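Local coordinates for tRNA nucleotidyl transferase-related protein (Thermotoga maritima, PDB 3H38), which is the catalytic part of a class II CCA-adding enzyme, probably joining CTP- and ATP-derived nucleotides to the 3' end of tRNA, at residues Asp157-Phe171 and Phe190-Ala203. Numbering follows the deposited sequence.
Sequences DLKEGVIRVLHTLSF and FRIEETTERLLKQA
Three backbone hydrogen bonds run along the short parallel pair of strands 162-163 and 191-192 and into the residues flanking them. Arg191 N gives to Gly161 O at 2.8 Å and Ile163 N to Arg191 O. Glu193 N, less tightly, gives to Ile163 O at 3.2 Å. Glu193 then caps helix 194-205, its OE1 taking Thr195 N from above the carboxylate plane.

Asp157, Arg164 and Glu193 form a salt-bridge network. Arg164 grips Asp157 side-on, NE to OD1 and NH1 to OD2 (2.7 Å), both oxygens met on their syn sides, while Thr132 also bonds Asp157 OD1. Arg164 runs its chain away from its own N (chi1 -166°) and bends at chi3, which lays a guanidinium face against Glu193; the planes are 19° apart, so the long NH2 to OE1 pair (3.8 Å) is stacked charge and no N-H points at the oxygen. A leucine in its place has no guanidinium, and would probably leave Asp157 without its two-nitrogen grip and the carboxylate of Glu193 without the cation stacked on it.

Apolar contacts close both ends. Gly161, with positive phi in a Schellman motif ending helix 154-159, puts its CA over the centre of the Phe190 ring, 3.3 Å from the centroid, a CH-pi contact; Ile163 CD1 meets that ring's edge. At the far end Phe171 is a knob among Thr196, Leu199, Leu200 and Ala203: Leu200 CA lies over one face, Thr196 O comes to the edge at CE2, and Ala203 CB is 3.7 Å from Phe171 CB. Helix 177-187 packs on Ile163, Ile192, Phe171 and Ala203. Leu158 touches Arg45 and Phe171 lies near Arg177, both nucleotide-binding in this enzyme.

Backbone bonds thus set the register, the Phe190-Gly161 contact and Arg164-Glu193 stack help join the head-family part to 190-203, and Phe171 packs helix 170-173 on helix 194-205 by apolar contact.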
ATOM      1  N   ASP A 157      26.030  -3.620   4.395  1.00 37.97           N
ATOM      2  CA  ASP A 157      24.801  -4.422   4.365  1.00 27.65           C
ATOM      3  C   ASP A 157      24.089  -4.284   3.023  1.00 30.48           C
ATOM      4  O   ASP A 157      23.346  -5.170   2.627  1.00 38.04           O
ATOM      5  CB  ASP A 157      23.847  -4.061   5.522  1.00 19.70           C
ATOM      6  CG  ASP A 157      24.248  -4.718   6.833  1.00 31.75           C
ATOM      7  OD1 ASP A 157      23.776  -4.291   7.926  1.00 23.82           O
ATOM      8  OD2 ASP A 157      25.063  -5.665   6.765  1.00 37.99           O
ATOM      9  N   LEU A 158      24.292  -3.158   2.348  1.00 35.93           N
ATOM     10  CA  LEU A 158      23.857  -3.001   0.954  1.00 47.86           C
ATOM     11  C   LEU A 158      24.590  -3.982   0.025  1.00 49.36           C
ATOM     12  O   LEU A 158      23.964  -4.693  -0.758  1.00 54.35           O
ATOM     13  CB  LEU A 158      24.082  -1.558   0.456  1.00 38.46           C
ATOM     14  CG  LEU A 158      23.300  -0.422   1.141  1.00 30.55           C
ATOM     15  CD1 LEU A 158      23.773   0.910   0.647  1.00 24.26           C
ATOM     16  CD2 LEU A 158      21.823  -0.542   0.867  1.00 36.01           C
ATOM     17  N   LYS A 159      25.918  -4.012   0.124  1.00 40.87           N
ATOM     18  CA  LYS A 159      26.756  -4.857  -0.732  1.00 40.81           C
ATOM     19  C   LYS A 159      26.540  -6.350  -0.467  1.00 45.17           C
ATOM     20  O   LYS A 159      26.980  -7.204  -1.252  1.00 37.83           O
ATOM     21  CB  LYS A 159      28.253  -4.465  -0.601  1.00 38.81           C
ATOM     22  CG  LYS A 159      28.686  -3.358  -1.583  1.00 41.25           C
ATOM     23  CD  LYS A 159      30.135  -2.882  -1.413  1.00 46.12           C
ATOM     24  CE  LYS A 159      30.482  -1.847  -2.505  1.00 63.39           C
ATOM     25  NZ  LYS A 159      31.850  -1.239  -2.371  1.00 76.77           N
ATOM     26  N   GLU A 160      25.839  -6.657   0.626  1.00 44.87           N
ATOM     27  CA  GLU A 160      25.544  -8.043   0.986  1.00 44.64           C
ATOM     28  C   GLU A 160      24.058  -8.351   0.917  1.00 44.54           C
ATOM     29  O   GLU A 160      23.623  -9.472   1.261  1.00 40.05           O
ATOM     30  CB  GLU A 160      26.076  -8.353   2.381  1.00 45.82           C
ATOM     31  CG  GLU A 160      27.519  -7.956   2.529  1.00 61.95           C
ATOM     32  CD  GLU A 160      28.256  -8.765   3.573  1.00 73.01           C
ATOM     33  OE1 GLU A 160      29.509  -8.804   3.501  1.00 76.37           O
ATOM     34  OE2 GLU A 160      27.586  -9.353   4.453  1.00 71.65           O
ATOM     35  N   GLY A 161      23.288  -7.352   0.470  1.00 32.53           N
ATOM     36  CA  GLY A 161      21.854  -7.516   0.267  1.00 29.64           C
ATOM     37  C   GLY A 161      21.107  -7.882   1.535  1.00 31.52           C
ATOM     38  O   GLY A 161      20.242  -8.780   1.510  1.00 38.39           O
ATOM     39  N   VAL A 162      21.421  -7.172   2.630  1.00 27.67           N
ATOM     40  CA  VAL A 162      20.970  -7.555   3.974  1.00 34.44           C
ATOM     41  C   VAL A 162      20.029  -6.551   4.639  1.00 38.55           C
ATOM     42  O   VAL A 162      20.245  -5.337   4.588  1.00 39.14           O
ATOM     43  CB  VAL A 162      22.177  -7.855   4.907  1.00 46.27           C
ATOM     44  CG1 VAL A 162      21.883  -7.443   6.338  1.00 44.79           C
ATOM     45  CG2 VAL A 162      22.536  -9.324   4.845  1.00 40.73           C
ATOM     46  N   ILE A 163      18.964  -7.074   5.239  1.00 40.66           N
ATOM     47  CA  ILE A 163      18.089  -6.283   6.092  1.00 35.72           C
ATOM     48  C   ILE A 163      18.448  -6.605   7.534  1.00 41.38           C
ATOM     49  O   ILE A 163      18.315  -7.745   7.959  1.00 46.08           O
ATOM     50  CB  ILE A 163      16.602  -6.596   5.865  1.00 35.19           C
ATOM     51  CG1 ILE A 163      16.217  -6.353   4.406  1.00 37.83           C
ATOM     52  CG2 ILE A 163      15.724  -5.742   6.813  1.00 26.27           C
ATOM     53  CD1 ILE A 163      16.440  -4.911   3.972  1.00 29.37           C
ATOM     54  N   ARG A 164      18.918  -5.598   8.265  1.00 41.02           N
ATOM     55  CA  ARG A 164      19.400  -5.778   9.629  1.00 42.61           C
ATOM     56  C   ARG A 164      18.899  -4.627  10.503  1.00 36.66           C
ATOM     57  O   ARG A 164      18.994  -3.471  10.116  1.00 38.49           O
ATOM     58  CB  ARG A 164      20.940  -5.826   9.650  1.00 33.24           C
ATOM     59  CG  ARG A 164      21.534  -6.330  10.949  1.00 26.33           C
ATOM     60  CD  ARG A 164      23.039  -6.055  11.044  1.00 31.94           C
ATOM     61  NE  ARG A 164      23.732  -6.447   9.816  1.00 43.41           N
ATOM     62  CZ  ARG A 164      24.485  -7.538   9.655  1.00 40.58           C
ATOM     63  NH1 ARG A 164      25.070  -7.769   8.486  1.00 47.53           N
ATOM     64  NH2 ARG A 164      24.678  -8.388  10.649  1.00 33.77           N
ATOM     65  N   VAL A 165      18.360  -4.948  11.675  1.00 36.56           N
ATOM     66  CA  VAL A 165      17.953  -3.924  12.635  1.00 36.23           C
ATOM     67  C   VAL A 165      19.167  -3.370  13.409  1.00 36.12           C
ATOM     68  O   VAL A 165      20.225  -4.028  13.501  1.00 28.01           O
ATOM     69  CB  VAL A 165      16.881  -4.459  13.635  1.00 27.36           C
ATOM     70  CG1 VAL A 165      15.558  -4.749  12.926  1.00 20.92           C
ATOM     71  CG2 VAL A 165      17.401  -5.680  14.404  1.00 20.51           C
ATOM     72  N   LEU A 166      19.009  -2.176  13.977  1.00 25.21           N
ATOM     73  CA  LEU A 166      20.130  -1.516  14.665  1.00 34.00           C
ATOM     74  C   LEU A 166      20.402  -1.942  16.110  1.00 25.86           C
ATOM     75  O   LEU A 166      21.463  -1.631  16.642  1.00 39.05           O
ATOM     76  CB  LEU A 166      19.977   0.010  14.623  1.00 46.88           C
ATOM     77  CG  LEU A 166      19.521   0.718  13.341  1.00 50.33           C
ATOM     78  CD1 LEU A 166      19.901   2.180  13.418  1.00 45.27           C
ATOM     79  CD2 LEU A 166      20.122   0.094  12.115  1.00 53.20           C
ATOM     80  N   HIS A 167      19.444  -2.607  16.758  1.00 30.99           N
ATOM     81  CA  HIS A 167      19.616  -3.109  18.136  1.00 32.74           C
ATOM     82  C   HIS A 167      18.605  -4.203  18.432  1.00 36.55           C
ATOM     83  O   HIS A 167      17.630  -4.389  17.673  1.00 30.41           O
ATOM     84  CB  HIS A 167      19.422  -1.998  19.165  1.00 26.07           C
ATOM     85  CG  HIS A 167      18.041  -1.431  19.164  1.00 25.88           C
ATOM     86  ND1 HIS A 167      17.659  -0.399  18.337  1.00 24.89           N
ATOM     87  CD2 HIS A 167      16.932  -1.777  19.878  1.00 27.86           C
ATOM     88  CE1 HIS A 167      16.381  -0.116  18.545  1.00 27.90           C
ATOM     89  NE2 HIS A 167      15.920  -0.947  19.466  1.00 34.07           N
ATOM     90  N   THR A 168      18.812  -4.877  19.567  1.00 22.63           N
ATOM     91  CA  THR A 168      18.009  -6.048  19.981  1.00 27.28           C
ATOM     92  C   THR A 168      16.514  -5.870  20.279  1.00 28.70           C
ATOM     93  O   THR A 168      15.764  -6.831  20.225  1.00 29.75           O
ATOM     94  CB  THR A 168      18.655  -6.771  21.181  1.00 34.41           C
ATOM     95  OG1 THR A 168      19.886  -7.346  20.747  1.00 46.91           O
ATOM     96  CG2 THR A 168      17.767  -7.914  21.689  1.00 44.67           C
ATOM     97  N   LEU A 169      16.078  -4.667  20.596  1.00 32.04           N
ATOM     98  CA  LEU A 169      14.697  -4.453  21.000  1.00 23.85           C
ATOM     99  C   LEU A 169      13.946  -3.810  19.855  1.00 20.07           C
ATOM    100  O   LEU A 169      12.858  -3.244  20.031  1.00 21.13           O
ATOM    101  CB  LEU A 169      14.659  -3.533  22.233  1.00 31.02           C
ATOM    102  CG  LEU A 169      14.698  -4.230  23.592  1.00 39.86           C
ATOM    103  CD1 LEU A 169      15.200  -5.676  23.494  1.00 38.36           C
ATOM    104  CD2 LEU A 169      15.526  -3.433  24.584  1.00 28.96           C
ATOM    105  N   SER A 170      14.529  -3.873  18.668  1.00 23.02           N
ATOM    106  CA  SER A 170      13.956  -3.109  17.563  1.00 32.09           C
ATOM    107  C   SER A 170      12.528  -3.545  17.196  1.00 39.35           C
ATOM    108  O   SER A 170      11.663  -2.711  16.905  1.00 37.61           O
ATOM    109  CB  SER A 170      14.866  -3.118  16.340  1.00 25.28           C
ATOM    110  OG  SER A 170      14.237  -2.383  15.305  1.00 34.74           O
ATOM    111  N   PHE A 171      12.268  -4.847  17.226  1.00 37.39           N
ATOM    112  CA  PHE A 171      10.932  -5.317  16.883  1.00 32.06           C
ATOM    113  C   PHE A 171       9.945  -5.101  18.004  1.00 29.32           C
ATOM    114  O   PHE A 171       8.786  -4.781  17.754  1.00 27.12           O
ATOM    115  CB  PHE A 171      10.952  -6.779  16.463  1.00 29.95           C
ATOM    116  CG  PHE A 171      11.644  -6.999  15.151  1.00 25.91           C
ATOM    117  CD1 PHE A 171      11.168  -6.373  14.002  1.00 23.59           C
ATOM    118  CD2 PHE A 171      12.789  -7.792  15.070  1.00 22.44           C
ATOM    119  CE1 PHE A 171      11.809  -6.522  12.780  1.00 25.08           C
ATOM    120  CE2 PHE A 171      13.437  -7.970  13.835  1.00 28.03           C
ATOM    121  CZ  PHE A 171      12.941  -7.333  12.693  1.00 27.63           C
ATOM    122  N   PHE A 190      16.545  -8.493  -1.184  1.00 53.29           N
ATOM    123  CA  PHE A 190      17.341  -8.646   0.022  1.00 53.49           C
ATOM    124  C   PHE A 190      16.912  -9.787   0.880  1.00 47.91           C
ATOM    125  O   PHE A 190      15.822 -10.314   0.718  1.00 54.54           O
ATOM    126  CB  PHE A 190      17.410  -7.348   0.810  1.00 53.57           C
ATOM    127  CG  PHE A 190      18.389  -6.381   0.246  1.00 52.12           C
ATOM    128  CD1 PHE A 190      18.783  -5.263   0.956  1.00 45.04           C
ATOM    129  CD2 PHE A 190      18.936  -6.608  -1.001  1.00 39.18           C
ATOM    130  CE1 PHE A 190      19.679  -4.390   0.415  1.00 44.91           C
ATOM    131  CE2 PHE A 190      19.832  -5.744  -1.540  1.00 36.19           C
ATOM    132  CZ  PHE A 190      20.210  -4.630  -0.843  1.00 43.85           C
ATOM    133  N   ARG A 191      17.803 -10.187   1.776  1.00 46.83           N
ATOM    134  CA  ARG A 191      17.477 -11.207   2.760  1.00 51.77           C
ATOM    135  C   ARG A 191      17.609 -10.608   4.163  1.00 44.48           C
ATOM    136  O   ARG A 191      18.449  -9.734   4.414  1.00 49.03           O
ATOM    137  CB  ARG A 191      18.386 -12.430   2.597  1.00 52.76           C
ATOM    138  CG  ARG A 191      19.842 -12.178   3.056  1.00 65.94           C
ATOM    139  CD  ARG A 191      20.719 -13.412   2.862  1.00 74.37           C
ATOM    140  NE  ARG A 191      21.552 -13.683   4.032  1.00 78.01           N
ATOM    141  CZ  ARG A 191      22.841 -13.368   4.135  1.00 79.84           C
ATOM    142  NH1 ARG A 191      23.502 -13.663   5.251  1.00 71.97           N
ATOM    143  NH2 ARG A 191      23.467 -12.764   3.124  1.00 81.83           N
ATOM    144  N   ILE A 192      16.769 -11.077   5.073  1.00 36.54           N
ATOM    145  CA  ILE A 192      16.871 -10.706   6.477  1.00 41.54           C
ATOM    146  C   ILE A 192      17.950 -11.537   7.163  1.00 42.59           C
ATOM    147  O   ILE A 192      17.833 -12.759   7.286  1.00 39.08           O
ATOM    148  CB  ILE A 192      15.514 -10.847   7.191  1.00 38.99           C
ATOM    149  CG1 ILE A 192      14.538  -9.797   6.637  1.00 43.33           C
ATOM    150  CG2 ILE A 192      15.679 -10.707   8.724  1.00 31.74           C
ATOM    151  CD1 ILE A 192      13.050 -10.115   6.822  1.00 39.97           C
ATOM    152  N   GLU A 193      19.019 -10.881   7.595  1.00 40.89           N
ATOM    153  CA  GLU A 193      20.148 -11.627   8.130  1.00 34.74           C
ATOM    154  C   GLU A 193      19.710 -12.412   9.345  1.00 32.80           C
ATOM    155  O   GLU A 193      18.761 -12.030  10.042  1.00 43.14           O
ATOM    156  CB  GLU A 193      21.326 -10.698   8.447  1.00 39.83           C
ATOM    157  CG  GLU A 193      21.104  -9.700   9.574  1.00 31.81           C
ATOM    158  CD  GLU A 193      21.526 -10.265  10.916  1.00 47.95           C
ATOM    159  OE1 GLU A 193      22.220 -11.318  10.928  1.00 49.61           O
ATOM    160  OE2 GLU A 193      21.188  -9.649  11.953  1.00 53.20           O
ATOM    161  N   GLU A 194      20.390 -13.503   9.592  1.00 34.39           N
ATOM    162  CA  GLU A 194      20.075 -14.432  10.644  1.00 42.70           C
ATOM    163  C   GLU A 194      19.614 -13.887  11.949  1.00 39.51           C
ATOM    164  O   GLU A 194      18.561 -14.214  12.417  1.00 41.37           O
ATOM    165  CB  GLU A 194      21.273 -15.294  10.909  1.00 55.18           C
ATOM    166  CG  GLU A 194      20.967 -16.662  11.337  1.00 74.16           C
ATOM    167  CD  GLU A 194      22.184 -17.545  11.248  1.00 93.54           C
ATOM    168  OE1 GLU A 194      23.125 -17.325  12.017  1.00107.00           O
ATOM    169  OE2 GLU A 194      22.202 -18.447  10.396  1.00 88.75           O
ATOM    170  N   THR A 195      20.452 -13.102  12.572  1.00 39.09           N
ATOM    171  CA  THR A 195      20.148 -12.568  13.898  1.00 39.85           C
ATOM    172  C   THR A 195      18.842 -11.780  13.909  1.00 28.26           C
ATOM    173  O   THR A 195      17.964 -12.017  14.754  1.00 35.73           O
ATOM    174  CB  THR A 195      21.271 -11.693  14.412  1.00 43.95           C
ATOM    175  OG1 THR A 195      22.491 -12.444  14.367  1.00 34.58           O
ATOM    176  CG2 THR A 195      20.956 -11.236  15.847  1.00 41.33           C
ATOM    177  N   THR A 196      18.691 -10.862  12.961  1.00 23.67           N
ATOM    178  CA  THR A 196      17.467 -10.081  12.949  1.00 28.41           C
ATOM    179  C   THR A 196      16.263 -10.965  12.672  1.00 33.53           C
ATOM    180  O   THR A 196      15.198 -10.748  13.255  1.00 33.21           O
ATOM    181  CB  THR A 196      17.520  -8.733  12.134  1.00 39.88           C
ATOM    182  OG1 THR A 196      16.411  -8.655  11.237  1.00 45.11           O
ATOM    183  CG2 THR A 196      18.781  -8.580  11.380  1.00 33.40           C
ATOM    184  N   GLU A 197      16.463 -12.014  11.874  1.00 29.54           N
ATOM    185  CA  GLU A 197      15.387 -12.975  11.593  1.00 33.36           C
ATOM    186  C   GLU A 197      14.877 -13.657  12.872  1.00 39.91           C
ATOM    187  O   GLU A 197      13.663 -13.745  13.125  1.00 36.73           O
ATOM    188  CB  GLU A 197      15.810 -14.028  10.549  1.00 32.75           C
ATOM    189  CG  GLU A 197      15.065 -15.356  10.724  1.00 40.62           C
ATOM    190  CD  GLU A 197      14.876 -16.148   9.432  1.00 56.90           C
ATOM    191  OE1 GLU A 197      15.635 -15.932   8.466  1.00 55.78           O
ATOM    192  OE2 GLU A 197      13.963 -17.003   9.388  1.00 59.60           O
ATOM    193  N   ARG A 198      15.783 -14.154  13.670  1.00 31.18           N
ATOM    194  CA  ARG A 198      15.406 -14.649  14.937  1.00 35.69           C
ATOM    195  C   ARG A 198      14.675 -13.653  15.782  1.00 35.34           C
ATOM    196  O   ARG A 198      13.726 -13.980  16.414  1.00 47.12           O
ATOM    197  CB  ARG A 198      16.604 -15.173  15.666  1.00 44.16           C
ATOM    198  CG  ARG A 198      16.350 -15.424  17.075  1.00 51.39           C
ATOM    199  CD  ARG A 198      17.158 -16.538  17.622  1.00 70.77           C
ATOM    200  NE  ARG A 198      16.330 -17.393  18.457  1.00 93.37           N
ATOM    201  CZ  ARG A 198      16.769 -18.427  19.160  1.00107.02           C
ATOM    202  NH1 ARG A 198      15.925 -19.146  19.882  1.00106.62           N
ATOM    203  NH2 ARG A 198      18.055 -18.740  19.149  1.00114.40           N
ATOM    204  N   LEU A 199      15.151 -12.428  15.814  1.00 49.26           N
ATOM    205  CA  LEU A 199      14.475 -11.365  16.559  1.00 42.59           C
ATOM    206  C   LEU A 199      13.026 -11.156  16.082  1.00 38.15           C
ATOM    207  O   LEU A 199      12.103 -10.971  16.881  1.00 36.32           O
ATOM    208  CB  LEU A 199      15.275 -10.066  16.442  1.00 36.41           C
ATOM    209  CG  LEU A 199      16.279  -9.667  17.541  1.00 37.20           C
ATOM    210  CD1 LEU A 199      16.525 -10.768  18.553  1.00 30.18           C
ATOM    211  CD2 LEU A 199      17.603  -9.167  16.954  1.00 26.12           C
ATOM    212  N   LEU A 200      12.847 -11.195  14.770  1.00 36.11           N
ATOM    213  CA  LEU A 200      11.545 -11.042  14.130  1.00 30.09           C
ATOM    214  C   LEU A 200      10.585 -12.135  14.607  1.00 39.64           C
ATOM    215  O   LEU A 200       9.447 -11.851  14.999  1.00 38.73           O
ATOM    216  CB  LEU A 200      11.735 -11.078  12.596  1.00 30.70           C
ATOM    217  CG  LEU A 200      10.591 -10.663  11.651  1.00 39.03           C
ATOM    218  CD1 LEU A 200      11.059  -9.900  10.419  1.00 34.51           C
ATOM    219  CD2 LEU A 200       9.759 -11.870  11.230  1.00 26.70           C
ATOM    220  N   LYS A 201      11.064 -13.379  14.600  1.00 41.98           N
ATOM    221  CA  LYS A 201      10.253 -14.540  14.962  1.00 41.18           C
ATOM    222  C   LYS A 201       9.803 -14.501  16.411  1.00 40.81           C
ATOM    223  O   LYS A 201       8.671 -14.894  16.736  1.00 39.57           O
ATOM    224  CB  LYS A 201      11.035 -15.839  14.746  1.00 42.99           C
ATOM    225  CG  LYS A 201      11.349 -16.177  13.300  1.00 52.09           C
ATOM    226  CD  LYS A 201      11.676 -17.663  13.170  1.00 47.57           C
ATOM    227  CE  LYS A 201      12.315 -18.014  11.833  1.00 45.61           C
ATOM    228  NZ  LYS A 201      12.405 -19.496  11.687  1.00 57.68           N
ATOM    229  N   GLN A 202      10.708 -14.073  17.285  1.00 35.16           N
ATOM    230  CA  GLN A 202      10.400 -13.975  18.718  1.00 43.96           C
ATOM    231  C   GLN A 202       9.236 -13.023  18.906  1.00 35.55           C
ATOM    232  O   GLN A 202       8.221 -13.368  19.521  1.00 35.98           O
ATOM    233  CB  GLN A 202      11.618 -13.488  19.520  1.00 44.38           C
ATOM    234  CG  GLN A 202      12.782 -14.467  19.539  1.00 55.63           C
ATOM    235  CD  GLN A 202      13.968 -13.992  20.390  1.00 65.64           C
ATOM    236  OE1 GLN A 202      14.851 -14.781  20.727  1.00 74.81           O
ATOM    237  NE2 GLN A 202      13.990 -12.709  20.735  1.00 58.28           N
ATOM    238  N   ALA A 203       9.393 -11.828  18.337  1.00 34.56           N
ATOM    239  CA  ALA A 203       8.395 -10.765  18.429  1.00 31.64           C
ATOM    240  C   ALA A 203       7.053 -11.260  17.915  1.00 26.37           C
ATOM    241  O   ALA A 203       6.028 -11.037  18.533  1.00 27.92           O
ATOM    242  CB  ALA A 203       8.848  -9.542  17.627  1.00 19.17           C
TER